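Local coordinates for cutm, flavoprotein of carbon monoxide dehydrogenase (Hydrogenophaga pseudoflava, PDB 1FFV) that binds FAD as the flavoprotein subunit of carbon monoxide dehydrogenase and probably passes on electrons released when carbon monoxide is oxidised, at residues 134-139 with 168-173; 211-216 with 228-233. All coordinates share one frame; numbering follows the deposited sequence.

Interaction 1 (134-139 with 168-173); sequences AHFVLE and VEIRVP
H135 and R171 face each other as a hydrogen-bonded antiparallel pair in the five-stranded sheet of the FAD-binding domain, where strand 135-140 runs beside strand 166-173. H135 N gives its hydrogen to R171 O at 2.8 Å, and R171 N returns the bond to H135 O. Next in register, F136 and I170 form a non-hydrogen-bonded pair on the face that helix 112-117 covers through I116. Their side chains lie alongside each other, ring atom F136 CD1 resting 3.6 Å from I170 CG1; a beta-branched aliphatic suits this apolar, buried layer.

On the other face, R171 reaches across V137. Its CB sits beside H135 O. CG, placed next to the backbone N (chi1 -52°), lies against V137 CG2, and CD follows at 3.9 Å from V137 CG2, the methyl approaching the guanidinium near its plane, at the edge. Bent at chi3, the chain brings R171 NE to E169 OE1 at 3.0 Å, a salt bridge to the residue two places back on the same strand. NH2 adds a weak bond to E169 OE1 and forms a salt bridge with E66. E169 suits its place because its CG also packs on V137 CG2, at 3.7 Å, so methylenes meet the valine while the carboxylate meets the charge. With an alanine at E169, R171 NE would probably lose its carboxylate mate, and V137 one flank of its packing.

Near A134 a water links the strands: it is 2.7 Å from H135 ND1 and donates to R171 O, 2.9 Å away.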
ATOM      1  N   ALA C 134     -20.069  -6.319 -58.327  1.00 27.84           N
ATOM      2  CA  ALA C 134     -18.638  -6.148 -58.160  1.00 27.38           C
ATOM      3  C   ALA C 134     -17.824  -7.312 -58.705  1.00 27.26           C
ATOM      4  O   ALA C 134     -18.345  -8.393 -58.980  1.00 26.94           O
ATOM      5  CB  ALA C 134     -18.317  -5.944 -56.693  1.00 27.36           C
ATOM      6  N   HIS C 135     -16.540  -7.053 -58.892  1.00 27.01           N
ATOM      7  CA  HIS C 135     -15.596  -8.053 -59.356  1.00 27.06           C
ATOM      8  C   HIS C 135     -14.362  -7.877 -58.484  1.00 27.04           C
ATOM      9  O   HIS C 135     -14.039  -6.767 -58.064  1.00 26.44           O
ATOM     10  CB  HIS C 135     -15.259  -7.858 -60.832  1.00 27.67           C
ATOM     11  CG  HIS C 135     -16.357  -8.275 -61.760  1.00 27.77           C
ATOM     12  ND1 HIS C 135     -17.482  -7.509 -61.975  1.00 28.63           N
ATOM     13  CD2 HIS C 135     -16.500  -9.380 -62.527  1.00 27.80           C
ATOM     14  CE1 HIS C 135     -18.274  -8.124 -62.836  1.00 28.42           C
ATOM     15  NE2 HIS C 135     -17.699  -9.261 -63.188  1.00 28.63           N
ATOM     16  N   PHE C 136     -13.699  -8.983 -58.179  1.00 27.30           N
ATOM     17  CA  PHE C 136     -12.534  -8.953 -57.314  1.00 27.54           C
ATOM     18  C   PHE C 136     -11.245  -9.351 -58.026  1.00 27.61           C
ATOM     19  O   PHE C 136     -11.185 -10.388 -58.676  1.00 27.55           O
ATOM     20  CB  PHE C 136     -12.770  -9.887 -56.125  1.00 27.68           C
ATOM     21  CG  PHE C 136     -14.108  -9.701 -55.458  1.00 28.13           C
ATOM     22  CD1 PHE C 136     -14.588  -8.428 -55.163  1.00 28.15           C
ATOM     23  CD2 PHE C 136     -14.898 -10.806 -55.142  1.00 27.92           C
ATOM     24  CE1 PHE C 136     -15.837  -8.256 -54.568  1.00 28.06           C
ATOM     25  CE2 PHE C 136     -16.153 -10.646 -54.544  1.00 27.85           C
ATOM     26  CZ  PHE C 136     -16.620  -9.371 -54.259  1.00 28.07           C
ATOM     27  N   VAL C 137     -10.207  -8.536 -57.861  1.00 28.35           N
ATOM     28  CA  VAL C 137      -8.900  -8.799 -58.463  1.00 28.97           C
ATOM     29  C   VAL C 137      -8.023  -9.590 -57.486  1.00 29.45           C
ATOM     30  O   VAL C 137      -7.762  -9.129 -56.374  1.00 29.45           O
ATOM     31  CB  VAL C 137      -8.200  -7.485 -58.833  1.00 28.79           C
ATOM     32  CG1 VAL C 137      -6.853  -7.761 -59.460  1.00 28.99           C
ATOM     33  CG2 VAL C 137      -9.070  -6.690 -59.787  1.00 28.91           C
ATOM     34  N   LEU C 138      -7.585 -10.780 -57.903  1.00 30.06           N
ATOM     35  CA  LEU C 138      -6.752 -11.653 -57.067  1.00 30.88           C
ATOM     36  C   LEU C 138      -5.339 -11.823 -57.620  1.00 31.72           C
ATOM     37  O   LEU C 138      -5.156 -12.121 -58.803  1.00 31.88           O
ATOM     38  CB  LEU C 138      -7.382 -13.044 -56.952  1.00 29.85           C
ATOM     39  CG  LEU C 138      -8.895 -13.133 -56.768  1.00 30.20           C
ATOM     40  CD1 LEU C 138      -9.315 -14.589 -56.583  1.00 29.03           C
ATOM     41  CD2 LEU C 138      -9.323 -12.282 -55.582  1.00 29.48           C
ATOM     42  N   GLU C 139      -4.337 -11.661 -56.764  1.00 32.68           N
ATOM     43  CA  GLU C 139      -2.966 -11.829 -57.216  1.00 33.82           C
ATOM     44  C   GLU C 139      -2.300 -13.042 -56.597  1.00 34.59           C
ATOM     45  O   GLU C 139      -2.272 -13.204 -55.377  1.00 34.88           O
ATOM     46  CB  GLU C 139      -2.114 -10.588 -56.960  1.00 33.51           C
ATOM     47  CG  GLU C 139      -0.813 -10.656 -57.743  1.00 33.95           C
ATOM     48  CD  GLU C 139       0.112  -9.495 -57.485  1.00 34.33           C
ATOM     49  OE1 GLU C 139      -0.288  -8.333 -57.715  1.00 34.76           O
ATOM     50  OE2 GLU C 139       1.253  -9.759 -57.056  1.00 34.58           O
ATOM     51  N   VAL C 168      -6.565  -7.919 -54.138  1.00 29.30           N
ATOM     52  CA  VAL C 168      -5.986  -6.585 -54.268  1.00 29.52           C
ATOM     53  C   VAL C 168      -6.993  -5.432 -54.234  1.00 29.71           C
ATOM     54  O   VAL C 168      -6.811  -4.459 -53.496  1.00 29.08           O
ATOM     55  CB  VAL C 168      -5.119  -6.498 -55.555  1.00 29.39           C
ATOM     56  CG1 VAL C 168      -4.706  -5.057 -55.845  1.00 29.47           C
ATOM     57  CG2 VAL C 168      -3.887  -7.376 -55.399  1.00 29.26           C
ATOM     58  N   GLU C 169      -8.066  -5.554 -55.008  1.00 30.30           N
ATOM     59  CA  GLU C 169      -9.062  -4.493 -55.068  1.00 30.78           C
ATOM     60  C   GLU C 169     -10.447  -4.986 -55.461  1.00 30.91           C
ATOM     61  O   GLU C 169     -10.608  -6.076 -56.022  1.00 31.34           O
ATOM     62  CB  GLU C 169      -8.600  -3.420 -56.060  1.00 31.48           C
ATOM     63  CG  GLU C 169      -8.240  -3.984 -57.431  1.00 33.13           C
ATOM     64  CD  GLU C 169      -7.568  -2.976 -58.354  1.00 34.11           C
ATOM     65  OE1 GLU C 169      -8.014  -2.852 -59.517  1.00 34.65           O
ATOM     66  OE2 GLU C 169      -6.576  -2.335 -57.935  1.00 34.91           O
ATOM     67  N   ILE C 170     -11.449  -4.175 -55.144  1.00 30.58           N
ATOM     68  CA  ILE C 170     -12.829  -4.482 -55.469  1.00 30.29           C
ATOM     69  C   ILE C 170     -13.281  -3.475 -56.525  1.00 30.56           C
ATOM     70  O   ILE C 170     -13.300  -2.263 -56.291  1.00 30.24           O
ATOM     71  CB  ILE C 170     -13.749  -4.424 -54.208  1.00 29.93           C
ATOM     72  CG1 ILE C 170     -13.435  -5.589 -53.253  1.00 29.38           C
ATOM     73  CG2 ILE C 170     -15.214  -4.483 -54.616  1.00 29.56           C
ATOM     74  CD1 ILE C 170     -12.234  -5.378 -52.363  1.00 28.77           C
ATOM     75  N   ARG C 171     -13.604  -3.989 -57.705  1.00 30.80           N
ATOM     76  CA  ARG C 171     -14.042  -3.157 -58.814  1.00 30.62           C
ATOM     77  C   ARG C 171     -15.542  -3.255 -58.991  1.00 30.13           C
ATOM     78  O   ARG C 171     -16.098  -4.346 -59.116  1.00 30.22           O
ATOM     79  CB  ARG C 171     -13.367  -3.606 -60.103  1.00 31.82           C
ATOM     80  CG  ARG C 171     -11.868  -3.721 -60.016  1.00 32.66           C
ATOM     81  CD  ARG C 171     -11.293  -3.975 -61.383  1.00 33.19           C
ATOM     82  NE  ARG C 171     -10.118  -3.145 -61.573  1.00 34.90           N
ATOM     83  CZ  ARG C 171     -10.042  -2.118 -62.409  1.00 35.14           C
ATOM     84  NH1 ARG C 171     -11.068  -1.781 -63.179  1.00 34.89           N
ATOM     85  NH2 ARG C 171      -8.963  -1.358 -62.382  1.00 36.06           N
ATOM     86  N   VAL C 172     -16.198  -2.107 -59.033  1.00 29.43           N
ATOM     87  CA  VAL C 172     -17.639  -2.093 -59.196  1.00 29.07           C
ATOM     88  C   VAL C 172     -18.094  -0.976 -60.125  1.00 29.13           C
ATOM     89  O   VAL C 172     -17.551   0.132 -60.097  1.00 28.53           O
ATOM     90  CB  VAL C 172     -18.387  -2.076 -57.806  1.00 28.68           C
ATOM     91  CG1 VAL C 172     -17.479  -1.601 -56.698  1.00 28.03           C
ATOM     92  CG2 VAL C 172     -19.655  -1.243 -57.866  1.00 27.68           C
ATOM     93  N   PRO C 173     -19.021  -1.298 -61.047  1.00 29.33           N
ATOM     94  CA  PRO C 173     -19.527  -0.292 -61.984  1.00 29.29           C
ATOM     95  C   PRO C 173     -20.270   0.820 -61.259  1.00 29.36           C
ATOM     96  O   PRO C 173     -21.047   0.568 -60.341  1.00 29.65           O
ATOM     97  CB  PRO C 173     -20.449  -1.104 -62.903  1.00 28.96           C
ATOM     98  CG  PRO C 173     -20.815  -2.302 -62.094  1.00 29.38           C
ATOM     99  CD  PRO C 173     -19.535  -2.637 -61.383  1.00 29.27           C
TER
HETATM  100  O   HOH W   1     -16.782  -4.951 -61.886  1.00 32.55           O

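Interaction 2 (211-216 with 228-233). Unlike the reference sequence in segment 228-233: A228 (reference Gly), A229 (reference Gly), E230 (reference Arg), A231 (reference Ser), A232 (reference Arg).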
ATOM      1  N   HIS C 211     -33.900  -2.840 -64.666  1.00 34.38           N
ATOM      2  CA  HIS C 211     -32.691  -3.495 -64.169  1.00 33.11           C
ATOM      3  C   HIS C 211     -32.921  -3.926 -62.719  1.00 32.44           C
ATOM      4  O   HIS C 211     -33.446  -3.150 -61.916  1.00 32.34           O
ATOM      5  CB  HIS C 211     -31.500  -2.535 -64.261  1.00 32.76           C
ATOM      6  CG  HIS C 211     -30.278  -3.003 -63.531  1.00 32.23           C
ATOM      7  ND1 HIS C 211     -29.376  -3.889 -64.081  1.00 31.84           N
ATOM      8  CD2 HIS C 211     -29.806  -2.702 -62.300  1.00 31.91           C
ATOM      9  CE1 HIS C 211     -28.402  -4.113 -63.218  1.00 31.78           C
ATOM     10  NE2 HIS C 211     -28.639  -3.405 -62.130  1.00 31.79           N
ATOM     11  N   ILE C 212     -32.503  -5.144 -62.372  1.00 31.27           N
ATOM     12  CA  ILE C 212     -32.705  -5.631 -61.013  1.00 30.28           C
ATOM     13  C   ILE C 212     -31.680  -6.660 -60.507  1.00 29.88           C
ATOM     14  O   ILE C 212     -31.351  -7.630 -61.191  1.00 29.25           O
ATOM     15  CB  ILE C 212     -34.159  -6.191 -60.847  1.00 29.96           C
ATOM     16  CG1 ILE C 212     -34.452  -6.541 -59.384  1.00 29.74           C
ATOM     17  CG2 ILE C 212     -34.375  -7.393 -61.752  1.00 29.77           C
ATOM     18  CD1 ILE C 212     -34.460  -5.347 -58.452  1.00 29.25           C
ATOM     19  N   ARG C 213     -31.161  -6.402 -59.307  1.00 29.69           N
ATOM     20  CA  ARG C 213     -30.205  -7.277 -58.630  1.00 29.37           C
ATOM     21  C   ARG C 213     -30.730  -7.468 -57.219  1.00 29.37           C
ATOM     22  O   ARG C 213     -30.908  -6.489 -56.489  1.00 29.54           O
ATOM     23  CB  ARG C 213     -28.818  -6.638 -58.510  1.00 29.48           C
ATOM     24  CG  ARG C 213     -27.809  -6.944 -59.614  1.00 29.45           C
ATOM     25  CD  ARG C 213     -28.050  -8.237 -60.365  1.00 29.71           C
ATOM     26  NE  ARG C 213     -27.277  -8.227 -61.605  1.00 29.16           N
ATOM     27  CZ  ARG C 213     -27.802  -8.077 -62.820  1.00 29.39           C
ATOM     28  NH1 ARG C 213     -29.115  -7.945 -62.974  1.00 28.48           N
ATOM     29  NH2 ARG C 213     -27.003  -7.970 -63.877  1.00 29.07           N
ATOM     30  N   ILE C 214     -30.968  -8.720 -56.833  1.00 28.75           N
ATOM     31  CA  ILE C 214     -31.458  -9.032 -55.495  1.00 28.10           C
ATOM     32  C   ILE C 214     -30.518 -10.042 -54.842  1.00 28.26           C
ATOM     33  O   ILE C 214     -30.239 -11.093 -55.419  1.00 28.21           O
ATOM     34  CB  ILE C 214     -32.887  -9.635 -55.534  1.00 27.88           C
ATOM     35  CG1 ILE C 214     -33.862  -8.668 -56.211  1.00 27.40           C
ATOM     36  CG2 ILE C 214     -33.365  -9.942 -54.124  1.00 27.02           C
ATOM     37  CD1 ILE C 214     -35.235  -9.254 -56.467  1.00 26.93           C
ATOM     38  N   ALA C 215     -30.030  -9.716 -53.645  1.00 28.30           N
ATOM     39  CA  ALA C 215     -29.123 -10.593 -52.909  1.00 28.21           C
ATOM     40  C   ALA C 215     -29.551 -10.721 -51.442  1.00 28.66           C
ATOM     41  O   ALA C 215     -30.034  -9.759 -50.833  1.00 28.35           O
ATOM     42  CB  ALA C 215     -27.688 -10.101 -53.026  1.00 27.96           C
ATOM     43  N   LEU C 216     -29.324 -11.908 -50.872  1.00 28.79           N
ATOM     44  CA  LEU C 216     -29.740 -12.224 -49.511  1.00 28.42           C
ATOM     45  C   LEU C 216     -28.623 -12.518 -48.508  1.00 28.69           C
ATOM     46  O   LEU C 216     -27.748 -13.352 -48.769  1.00 28.83           O
ATOM     47  CB  LEU C 216     -30.686 -13.425 -49.567  1.00 28.37           C
ATOM     48  CG  LEU C 216     -31.798 -13.397 -50.620  1.00 27.98           C
ATOM     49  CD1 LEU C 216     -32.589 -14.690 -50.577  1.00 27.24           C
ATOM     50  CD2 LEU C 216     -32.704 -12.199 -50.383  1.00 27.52           C
ATOM     51  N   ALA C 228     -34.513 -15.946 -59.711  1.00 30.40           N
ATOM     52  CA  ALA C 228     -35.939 -16.180 -59.957  1.00 31.09           C
ATOM     53  C   ALA C 228     -36.724 -14.988 -59.408  1.00 31.34           C
ATOM     54  O   ALA C 228     -37.755 -14.601 -59.961  1.00 32.03           O
ATOM     55  CB  ALA C 228     -36.402 -17.461 -59.290  1.00 30.94           C
ATOM     56  N   ALA C 229     -36.221 -14.410 -58.317  1.00 31.36           N
ATOM     57  CA  ALA C 229     -36.843 -13.244 -57.702  1.00 31.31           C
ATOM     58  C   ALA C 229     -36.675 -12.055 -58.645  1.00 31.90           C
ATOM     59  O   ALA C 229     -37.586 -11.244 -58.798  1.00 32.47           O
ATOM     60  CB  ALA C 229     -36.208 -12.951 -56.345  1.00 30.67           C
ATOM     61  N   GLU C 230     -35.515 -11.970 -59.296  1.00 31.82           N
ATOM     62  CA  GLU C 230     -35.253 -10.887 -60.240  1.00 31.69           C
ATOM     63  C   GLU C 230     -36.213 -11.001 -61.420  1.00 32.32           C
ATOM     64  O   GLU C 230     -36.796 -10.006 -61.855  1.00 33.51           O
ATOM     65  CB  GLU C 230     -33.803 -10.934 -60.745  1.00 31.31           C
ATOM     66  CG  GLU C 230     -32.758 -10.497 -59.714  1.00 30.49           C
ATOM     67  CD  GLU C 230     -31.311 -10.692 -60.177  1.00 30.46           C
ATOM     68  OE1 GLU C 230     -30.412 -10.656 -59.309  1.00 30.14           O
ATOM     69  OE2 GLU C 230     -31.059 -10.877 -61.392  1.00 28.80           O
ATOM     70  N   ALA C 231     -36.414 -12.233 -61.884  1.00 32.07           N
ATOM     71  CA  ALA C 231     -37.288 -12.519 -63.015  1.00 31.46           C
ATOM     72  C   ALA C 231     -38.745 -12.185 -62.734  1.00 31.91           C
ATOM     73  O   ALA C 231     -39.545 -12.039 -63.658  1.00 31.80           O
ATOM     74  CB  ALA C 231     -37.154 -13.981 -63.427  1.00 31.36           C
ATOM     75  N   ALA C 232     -39.097 -12.081 -61.458  1.00 32.01           N
ATOM     76  CA  ALA C 232     -40.467 -11.749 -61.094  1.00 32.02           C
ATOM     77  C   ALA C 232     -40.725 -10.264 -61.311  1.00 31.86           C
ATOM     78  O   ALA C 232     -41.874  -9.830 -61.337  1.00 31.53           O
ATOM     79  CB  ALA C 232     -40.738 -12.120 -59.641  1.00 32.01           C
ATOM     80  N   LEU C 233     -39.655  -9.501 -61.510  1.00 32.13           N
ATOM     81  CA  LEU C 233     -39.766  -8.059 -61.699  1.00 32.50           C
ATOM     82  C   LEU C 233     -39.315  -7.483 -63.039  1.00 32.73           C
ATOM     83  O   LEU C 233     -39.952  -6.561 -63.547  1.00 32.30           O
ATOM     84  CB  LEU C 233     -39.002  -7.339 -60.590  1.00 32.41           C
ATOM     85  CG  LEU C 233     -39.462  -7.603 -59.158  1.00 32.71           C
ATOM     86  CD1 LEU C 233     -38.278  -7.451 -58.216  1.00 31.98           C
ATOM     87  CD2 LEU C 233     -40.612  -6.661 -58.783  1.00 32.48           C
TER
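E230 leans from helix 227-231 across strand 208-217, its carboxylate lying over the backbone between I212 and I214. This is helix-on-sheet packing in the C-terminal domain of the flavoprotein, and it has a dense apolar half and a looser charged one.

In the dense half, I212 and I214, two apart on the strand, both point at segment 228-233. I214 CD1 meets the methyl of A229, CB, at 3.8 Å, and L233 CD1 at 3.9 Å; L233 CD1 lies beside both isoleucines, a branched leucine end suiting this apolar layer. I212 CG2 packs on E230 CB. With CG1 anti to its backbone N (chi1 -173°), I212 carries CG1 toward L233. L279 of helix 264-285 adds to this core.

The other half is polar and reaches the partly exposed R213. I214 N donates to E230 OE1 at 3.2 Å, a fairly straight bond met from the anti side and somewhat out of the carboxylate plane. R213 starts away from the helix, but its bent chain turns back so that NH1 donates to I212 O at 2.9 Å, coming from above the carbonyl plane. The carboxylate and guanidinium planes are only 15° apart, yet R213 NH1 stays 3.9 Å from E230 OE2 with no N-H aimed at it: a long pairing of charges. H211 CE1 lies over one guanidinium face, toward its rim.

E230 OE2 has a firmer partner in R225, and R213 NH2 in E133. A buried glutamate flanked by two arginines and holding a strand amide is likely to stay ionised, although I212 O, another acceptor, lies close to OE2 without a bond.

Interaction 1 lies in the FAD-binding domain and interaction 2 in the C-terminal domain, so each joins elements within its own part of the chain. Their centres are 23 Å apart and their nearest atoms about 8 Å, without touching. Yet they are tied by one residue: E133, immediately before segment 134-139, takes the salt bridge of R213 from strand 208-217, and H211 also packs on it. In interaction 1 the side chain of I170 is about 7 Å from bound FAD; interaction 2 is plain helix-on-sheet packing in the domain next door.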